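Local structure of carbonic anhydrase (Porphyridium purpureum, 1DDZ) at residues Glu181-Val184 against Leu185-His189; Gly262-Glu266 against Leu267-Met271; Asp411-Arg414 against His415-Glu419. The protein probably catalyses the reversible hydration of carbon dioxide to hydrogencarbonate, as a beta-class carbonic anhydrase with two zinc sites in one chain. One frame throughout, in Å; residues are numbered along the deposited sequence.

Interaction 1. Residues Glu181-Val184 against Leu185-His189; sequences ELNV and LEQVH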
loop_
_atom_site.group_PDB
_atom_site.type_symbol
_atom_site.label_atom_id
_atom_site.label_comp_id
_atom_site.label_asym_id
_atom_site.label_seq_id
_atom_site.Cartn_x
_atom_site.Cartn_y
_atom_site.Cartn_z
ATOM N N GLU A 181 24.161 -1.020 0.431
ATOM C CA GLU A 181 24.516 -0.427 -0.865
ATOM C C GLU A 181 23.657 -0.989 -2.001
ATOM O O GLU A 181 23.206 -0.266 -2.889
ATOM C CB GLU A 181 25.997 -0.664 -1.157
ATOM C CG GLU A 181 26.899 0.003 -0.150
ATOM C CD GLU A 181 28.310 -0.562 -0.135
ATOM O OE1 GLU A 181 28.548 -1.616 -0.752
ATOM O OE2 GLU A 181 29.185 0.032 0.528
ATOM N N LEU A 182 23.436 -2.292 -1.980
ATOM C CA LEU A 182 22.616 -2.928 -2.996
ATOM C C LEU A 182 21.155 -2.483 -2.807
ATOM O O LEU A 182 20.409 -2.343 -3.787
ATOM C CB LEU A 182 22.741 -4.458 -2.894
ATOM C CG LEU A 182 24.069 -5.011 -3.433
ATOM C CD1 LEU A 182 24.254 -6.488 -3.046
ATOM C CD2 LEU A 182 24.115 -4.833 -4.951
ATOM N N ASN A 183 20.738 -2.281 -1.556
ATOM C CA ASN A 183 19.373 -1.823 -1.289
ATOM C C ASN A 183 19.172 -0.451 -1.977
ATOM O O ASN A 183 18.243 -0.269 -2.756
ATOM C CB ASN A 183 19.108 -1.723 0.222
ATOM C CG ASN A 183 17.651 -1.342 0.544
ATOM O OD1 ASN A 183 16.718 -1.938 0.013
ATOM N ND2 ASN A 183 17.466 -0.333 1.382
ATOM N N VAL A 184 20.085 0.484 -1.756
ATOM C CA VAL A 184 19.984 1.800 -2.387
ATOM C C VAL A 184 19.891 1.644 -3.905
ATOM O O VAL A 184 18.993 2.216 -4.527
ATOM C CB VAL A 184 21.199 2.714 -2.042
ATOM C CG1 VAL A 184 21.141 3.997 -2.846
ATOM C CG2 VAL A 184 21.216 3.048 -0.589
ATOM N N LEU A 185 20.765 0.820 -4.493
ATOM C CA LEU A 185 20.765 0.616 -5.954
ATOM C C LEU A 185 19.448 0.062 -6.460
ATOM O O LEU A 185 18.966 0.434 -7.529
ATOM C CB LEU A 185 21.884 -0.333 -6.394
ATOM C CG LEU A 185 22.994 0.206 -7.297
ATOM C CD1 LEU A 185 23.762 -0.966 -7.886
ATOM C CD2 LEU A 185 22.422 1.065 -8.407
ATOM N N GLU A 186 18.884 -0.863 -5.707
ATOM C CA GLU A 186 17.596 -1.441 -6.079
ATOM C C GLU A 186 16.471 -0.370 -5.994
ATOM O O GLU A 186 15.609 -0.282 -6.857
ATOM C CB GLU A 186 17.315 -2.632 -5.156
ATOM C CG GLU A 186 16.717 -3.845 -5.860
ATOM C CD GLU A 186 17.526 -4.310 -7.089
ATOM O OE1 GLU A 186 16.999 -4.104 -8.206
ATOM O OE2 GLU A 186 18.649 -4.883 -6.939
ATOM N N GLN A 187 16.504 0.475 -4.972
ATOM C CA GLN A 187 15.499 1.527 -4.847
ATOM C C GLN A 187 15.648 2.535 -6.012
ATOM O O GLN A 187 14.659 2.954 -6.597
ATOM C CB GLN A 187 15.572 2.210 -3.468
ATOM C CG GLN A 187 15.473 1.257 -2.250
ATOM C CD GLN A 187 14.475 0.117 -2.432
ATOM O OE1 GLN A 187 13.332 0.334 -2.802
ATOM N NE2 GLN A 187 14.926 -1.113 -2.213
ATOM N N VAL A 188 16.877 2.871 -6.390
ATOM C CA VAL A 188 17.106 3.771 -7.519
ATOM C C VAL A 188 16.459 3.157 -8.749
ATOM O O VAL A 188 15.781 3.836 -9.523
ATOM C CB VAL A 188 18.604 3.986 -7.764
ATOM C CG1 VAL A 188 18.849 4.625 -9.141
ATOM C CG2 VAL A 188 19.156 4.883 -6.681
ATOM N N HIS A 189 16.637 1.852 -8.924
ATOM C CA HIS A 189 16.011 1.170 -10.049
ATOM C C HIS A 189 14.487 1.380 -10.013
ATOM O O HIS A 189 13.843 1.648 -11.041
ATOM C CB HIS A 189 16.295 -0.341 -9.998
ATOM C CG HIS A 189 15.534 -1.124 -11.037
ATOM N ND1 HIS A 189 14.285 -1.663 -10.798
ATOM C CD2 HIS A 189 15.812 -1.377 -12.337
ATOM C CE1 HIS A 189 13.822 -2.202 -11.918
ATOM N NE2 HIS A 189 14.735 -2.040 -12.860
#
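Asn183 and Gln187, one turn apart on helix 172-193, join their amides through a hydrogen bond from Gln187 NE2 to Asn183 OD1 (3.0 Å). The bond is bent, with an N-H...O angle of 132°, and the donor reaches OD1 from above its carbonyl plane instead of along a lone pair. The two amide planes stand 47° apart. Asn183, whose CG lies beside its carbonyl carbon (chi1 -176°), brings its amide near Gln187 although CB starts out away from that turn. In Gln187 the first torsion sets CG beside the backbone N and 3.2 Å from Asn183 O, and the bend at chi2 turns the amide back so that NE2 meets OD1 and, weakly, Asn183 O (3.5 Å). Asn183 O also takes Gln187 N in a regular i to i+4 bond (2.9 Å). A second i, i+4 pair, Val184 and Val188, lacks polar ends; CG2 of Val188 lies 3.4 Å from Val184 O and 4.4 Å from Val184 CG1, and both valines touch strand 222-227.

Asn183 ND2 donates to Ala99 O and Gln101 OE1, and Gln187 OE1 accepts from Cys102 N. Glu186 forms a salt bridge with Arg160 of the second subunit. Since the Asn183 side chain lies about 8 Å from a bound zinc ion and about 6 Å from the side chain of its ligand Cys133, the linked amides fix the 99-102 loop to this helix beside the metal site, and with their polar atoms matched the buried groups are unlikely to turn over.

Interaction 2. Residues Gly262-Glu266 against Leu267-Met271; sequences GGESE and LDSTM
Ser265 holds OG between its backbone N and carbonyl carbon (chi1 57°), and Asp268 turns CG beside its own backbone N (chi1 -73°), so that each side chain faces the backbone N-H of the other. The result is a capping box at the start of helix 266-279, with Ser265 as the N-cap. Ser265 N donates to Asp268 OD2 (3.1 Å), meeting the carboxylate on its anti side. The return bond, from Asp268 N to Ser265 OG, is weak at 3.3 Å. OG is bonded as well to Asp232 OD1, which ties the cap to the loop after strand 222-227. Regular helical bonding begins at once: Ser269 N reaches Ser265 O at 3.3 Å and Thr270 N reaches Glu266 O at 3.0 Å.

Glu264, just before the cap, extends beyond CG along the first turn. Ser269 OG donates to Glu264 OE1 (2.8 Å), lying above the carboxylate plane, 65° out of it. Both residues also touch a crystal neighbour. Glu264 OE2 and Asp268 OD2 are 5.0 Å apart; two like charges this close would probably cost energy, but both sit at the positive end of the helix, which is likely to offset part of it. Glu266 and Thr270 turn their polar ends to the 230-231 segment, where Glu266 OE1 accepts from Ser231 N and Thr270 OG1 bonds Ser230 OG. Arg159 of the second subunit packs on Asp268 and donates to Gly263 O. Behind the two carboxylates, Glu264 CB and Asp268 CB approach to 3.6 Å.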
loop_
_atom_site.group_PDB
_atom_site.type_symbol
_atom_site.label_atom_id
_atom_site.label_comp_id
_atom_site.label_asym_id
_atom_site.label_seq_id
_atom_site.Cartn_x
_atom_site.Cartn_y
_atom_site.Cartn_z
ATOM N N GLY A 262 15.460 -12.750 -25.380
ATOM C CA GLY A 262 15.686 -12.244 -24.042
ATOM C C GLY A 262 15.972 -10.764 -23.980
ATOM O O GLY A 262 17.016 -10.359 -23.461
ATOM N N GLY A 263 15.053 -9.950 -24.484
ATOM C CA GLY A 263 15.278 -8.520 -24.455
ATOM C C GLY A 263 15.214 -7.899 -23.061
ATOM O O GLY A 263 14.428 -8.313 -22.190
ATOM N N GLU A 264 16.054 -6.898 -22.841
ATOM C CA GLU A 264 16.076 -6.172 -21.586
ATOM C C GLU A 264 15.944 -4.708 -21.993
ATOM O O GLU A 264 16.339 -4.328 -23.086
ATOM C CB GLU A 264 17.360 -6.455 -20.791
ATOM C CG GLU A 264 18.688 -6.020 -21.416
ATOM C CD GLU A 264 19.875 -6.197 -20.456
ATOM O OE1 GLU A 264 21.023 -5.894 -20.854
ATOM O OE2 GLU A 264 19.672 -6.633 -19.295
ATOM N N SER A 265 15.282 -3.915 -21.169
ATOM C CA SER A 265 15.076 -2.517 -21.502
ATOM C C SER A 265 16.351 -1.706 -21.299
ATOM O O SER A 265 17.326 -2.215 -20.737
ATOM C CB SER A 265 13.977 -1.985 -20.600
ATOM O OG SER A 265 14.353 -2.198 -19.253
ATOM N N GLU A 266 16.305 -0.424 -21.651
ATOM C CA GLU A 266 17.457 0.445 -21.452
ATOM C C GLU A 266 17.752 0.519 -19.972
ATOM O O GLU A 266 18.900 0.573 -19.576
ATOM C CB GLU A 266 17.184 1.880 -21.928
ATOM C CG GLU A 266 16.941 2.085 -23.418
ATOM C CD GLU A 266 16.572 3.552 -23.772
ATOM O OE1 GLU A 266 16.814 4.474 -22.952
ATOM O OE2 GLU A 266 16.025 3.783 -24.882
ATOM N N LEU A 267 16.709 0.535 -19.143
ATOM C CA LEU A 267 16.909 0.648 -17.703
ATOM C C LEU A 267 17.635 -0.559 -17.162
ATOM O O LEU A 267 18.516 -0.438 -16.311
ATOM C CB LEU A 267 15.573 0.795 -16.976
ATOM C CG LEU A 267 15.438 1.754 -15.780
ATOM C CD1 LEU A 267 14.384 1.209 -14.810
ATOM C CD2 LEU A 267 16.751 1.974 -15.056
ATOM N N ASP A 268 17.237 -1.735 -17.622
ATOM C CA ASP A 268 17.875 -2.977 -17.182
ATOM C C ASP A 268 19.390 -2.904 -17.419
ATOM O O ASP A 268 20.186 -3.159 -16.523
ATOM C CB ASP A 268 17.282 -4.187 -17.937
ATOM C CG ASP A 268 15.866 -4.554 -17.473
ATOM O OD1 ASP A 268 15.553 -4.448 -16.270
ATOM O OD2 ASP A 268 15.054 -4.985 -18.316
ATOM N N SER A 269 19.779 -2.518 -18.625
ATOM C CA SER A 269 21.184 -2.396 -18.957
ATOM C C SER A 269 21.891 -1.368 -18.089
ATOM O O SER A 269 22.974 -1.637 -17.554
ATOM C CB SER A 269 21.314 -2.055 -20.425
ATOM O OG SER A 269 20.761 -3.129 -21.145
ATOM N N THR A 270 21.263 -0.208 -17.917
ATOM C CA THR A 270 21.810 0.862 -17.088
ATOM C C THR A 270 22.103 0.374 -15.669
ATOM O O THR A 270 23.191 0.628 -15.110
ATOM C CB THR A 270 20.819 2.042 -17.016
ATOM O OG1 THR A 270 20.682 2.627 -18.312
ATOM C CG2 THR A 270 21.327 3.100 -16.069
ATOM N N MET A 271 21.145 -0.346 -15.093
ATOM C CA MET A 271 21.310 -0.867 -13.732
ATOM C C MET A 271 22.391 -1.928 -13.632
ATOM O O MET A 271 23.139 -1.955 -12.663
ATOM C CB MET A 271 19.993 -1.405 -13.176
ATOM C CG MET A 271 18.904 -0.324 -12.999
ATOM S SD MET A 271 19.448 1.133 -12.087
ATOM C CE MET A 271 20.014 0.385 -10.540
#

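Interaction 3. Residues Asp411-Arg414 against His415-Glu419; sequences DVRR and HNQAE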
loop_
_atom_site.group_PDB
_atom_site.type_symbol
_atom_site.label_atom_id
_atom_site.label_comp_id
_atom_site.label_asym_id
_atom_site.label_seq_id
_atom_site.Cartn_x
_atom_site.Cartn_y
_atom_site.Cartn_z
ATOM N N ASP A 411 -11.626 14.535 2.986
ATOM C CA ASP A 411 -12.542 13.962 3.979
ATOM C C ASP A 411 -12.556 14.830 5.230
ATOM O O ASP A 411 -13.584 15.016 5.876
ATOM C CB ASP A 411 -12.091 12.554 4.377
ATOM C CG ASP A 411 -12.328 11.527 3.295
ATOM O OD1 ASP A 411 -12.921 11.834 2.238
ATOM O OD2 ASP A 411 -11.911 10.383 3.513
ATOM N N VAL A 412 -11.382 15.311 5.600
ATOM C CA VAL A 412 -11.254 16.182 6.754
ATOM C C VAL A 412 -12.066 17.469 6.525
ATOM O O VAL A 412 -12.785 17.912 7.419
ATOM C CB VAL A 412 -9.770 16.539 7.020
ATOM C CG1 VAL A 412 -9.648 17.463 8.227
ATOM C CG2 VAL A 412 -8.952 15.281 7.241
ATOM N N ARG A 413 -11.967 18.042 5.325
ATOM C CA ARG A 413 -12.678 19.264 4.995
ATOM C C ARG A 413 -14.169 19.022 5.121
ATOM O O ARG A 413 -14.864 19.730 5.858
ATOM C CB ARG A 413 -12.365 19.694 3.566
ATOM C CG ARG A 413 -12.687 21.143 3.331
ATOM C CD ARG A 413 -12.662 21.525 1.875
ATOM N NE ARG A 413 -13.920 21.128 1.290
ATOM C CZ ARG A 413 -14.802 21.966 0.772
ATOM N NH1 ARG A 413 -14.566 23.271 0.749
ATOM N NH2 ARG A 413 -15.932 21.486 0.278
ATOM N N ARG A 414 -14.628 17.981 4.429
ATOM C CA ARG A 414 -16.030 17.586 4.397
ATOM C C ARG A 414 -16.636 17.323 5.740
ATOM O O ARG A 414 -17.778 17.646 5.955
ATOM C CB ARG A 414 -16.216 16.354 3.531
ATOM C CG ARG A 414 -17.597 15.758 3.603
ATOM C CD ARG A 414 -17.812 14.664 2.570
ATOM N NE ARG A 414 -16.798 13.624 2.668
ATOM C CZ ARG A 414 -17.053 12.343 2.904
ATOM N NH1 ARG A 414 -18.307 11.920 3.082
ATOM N NH2 ARG A 414 -16.046 11.476 2.933
ATOM N N HIS A 415 -15.878 16.738 6.654
ATOM C CA HIS A 415 -16.424 16.428 7.970
ATOM C C HIS A 415 -16.262 17.540 8.989
ATOM O O HIS A 415 -16.551 17.334 10.156
ATOM C CB HIS A 415 -15.774 15.147 8.551
ATOM C CG HIS A 415 -16.112 13.886 7.807
ATOM N ND1 HIS A 415 -15.149 13.036 7.308
ATOM C CD2 HIS A 415 -17.302 13.371 7.419
ATOM C CE1 HIS A 415 -15.727 12.062 6.633
ATOM N NE2 HIS A 415 -17.033 12.240 6.685
ATOM N N ASN A 416 -15.742 18.682 8.568
ATOM C CA ASN A 416 -15.513 19.772 9.497
ATOM C C ASN A 416 -15.979 21.101 8.960
ATOM O O ASN A 416 -15.393 22.137 9.278
ATOM C CB ASN A 416 -14.026 19.858 9.822
ATOM C CG ASN A 416 -13.560 18.713 10.679
ATOM O OD1 ASN A 416 -13.517 18.812 11.885
ATOM N ND2 ASN A 416 -13.202 17.609 10.052
ATOM N N GLN A 417 -16.990 21.058 8.103
ATOM C CA GLN A 417 -17.552 22.249 7.500
ATOM C C GLN A 417 -18.173 23.172 8.552
ATOM O O GLN A 417 -18.225 24.385 8.361
ATOM C CB GLN A 417 -18.588 21.872 6.441
ATOM C CG GLN A 417 -17.991 21.355 5.146
ATOM C CD GLN A 417 -17.336 22.439 4.331
ATOM O OE1 GLN A 417 -16.656 23.298 4.882
ATOM N NE2 GLN A 417 -17.537 22.408 3.009
ATOM N N ALA A 418 -18.601 22.615 9.673
ATOM C CA ALA A 418 -19.190 23.417 10.730
ATOM C C ALA A 418 -18.208 24.511 11.115
ATOM O O ALA A 418 -18.556 25.696 11.106
ATOM C CB ALA A 418 -19.516 22.551 11.937
ATOM N N GLU A 419 -16.968 24.108 11.389
ATOM C CA GLU A 419 -15.912 25.035 11.742
ATOM C C GLU A 419 -15.344 25.745 10.533
ATOM O O GLU A 419 -15.139 26.957 10.568
ATOM C CB GLU A 419 -14.786 24.323 12.475
ATOM C CG GLU A 419 -13.499 25.152 12.599
ATOM C CD GLU A 419 -13.690 26.483 13.355
ATOM O OE1 GLU A 419 -12.924 27.432 13.106
ATOM O OE2 GLU A 419 -14.598 26.581 14.209
HETATM O O HOH W 1 -18.874 19.069 8.000
#
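His415 covers one face of the Arg414 guanidinium, with His415 NE2 3.7 Å above the plane and over its centre, the two side chains running alongside each other and their planes 43° apart. At the guanidinium edge, in plane, lies Asp411 OD1, to which Arg414 NH2 makes a weak hydrogen bond (3.2 Å) that forms part of a salt bridge. Asp411 OD2 is bonded to His358 NE2 of the second subunit, and Arg414 NH1 has a second carboxylate, Glu440 of that subunit. The Arg413 guanidinium is covered on one face by Gln417 NE2, which stands toward its rim; the planes are 60° apart, and the meeting of two donors there is packing without a bond. Arg413 NH2 instead donates to Val9 O of the second subunit.

These groups surround the break between helix 407-414 and the short helix 417-420. His415 N still bonds Asp411 O (3.0 Å), the last i to i+4 link, whereas Asn416 N bonds Arg413 O (3.0 Å) from well above the carbonyl plane, a tighter turn that ends the first helix. Asn416 is the N-cap of the next helix, yet its side chain makes no capping bond and looks back: CG is anti to the carbonyl carbon (chi1 -71°), and Asn416 ND2 donates to Val412 O at 2.7 Å, in the carbonyl plane and on a lone pair. The ring of His415 also stacks on His415 of the second subunit, placing the break at the dimer interface. Replacing His415 with an alanine would probably uncover that face of Arg414 and remove the ring stack across the interface. A water spans the gap, donating to Arg414 O (2.7 Å) and accepting from Gln417 N (2.7 Å).

Overall arrangement
Along the chain the three contacts follow in series, two in or beside the first carbonic anhydrase half and one in the second. Interactions 1 and 2 touch, their centres 16 Å apart, with Met271 CE 3.2 Å from Leu185 O and His189 against Leu267. Helix 266-279 follows strand 222-227, so interaction 2 caps a helix that packs on helix 172-193 of the first half just before the chain passes on to the second. Interaction 3 has its centre about 41 Å from that of interaction 1 and 49 Å from that of interaction 2. Interactions 1 and 3 lie on opposite sides of the chain's centre, and all three meet the second subunit.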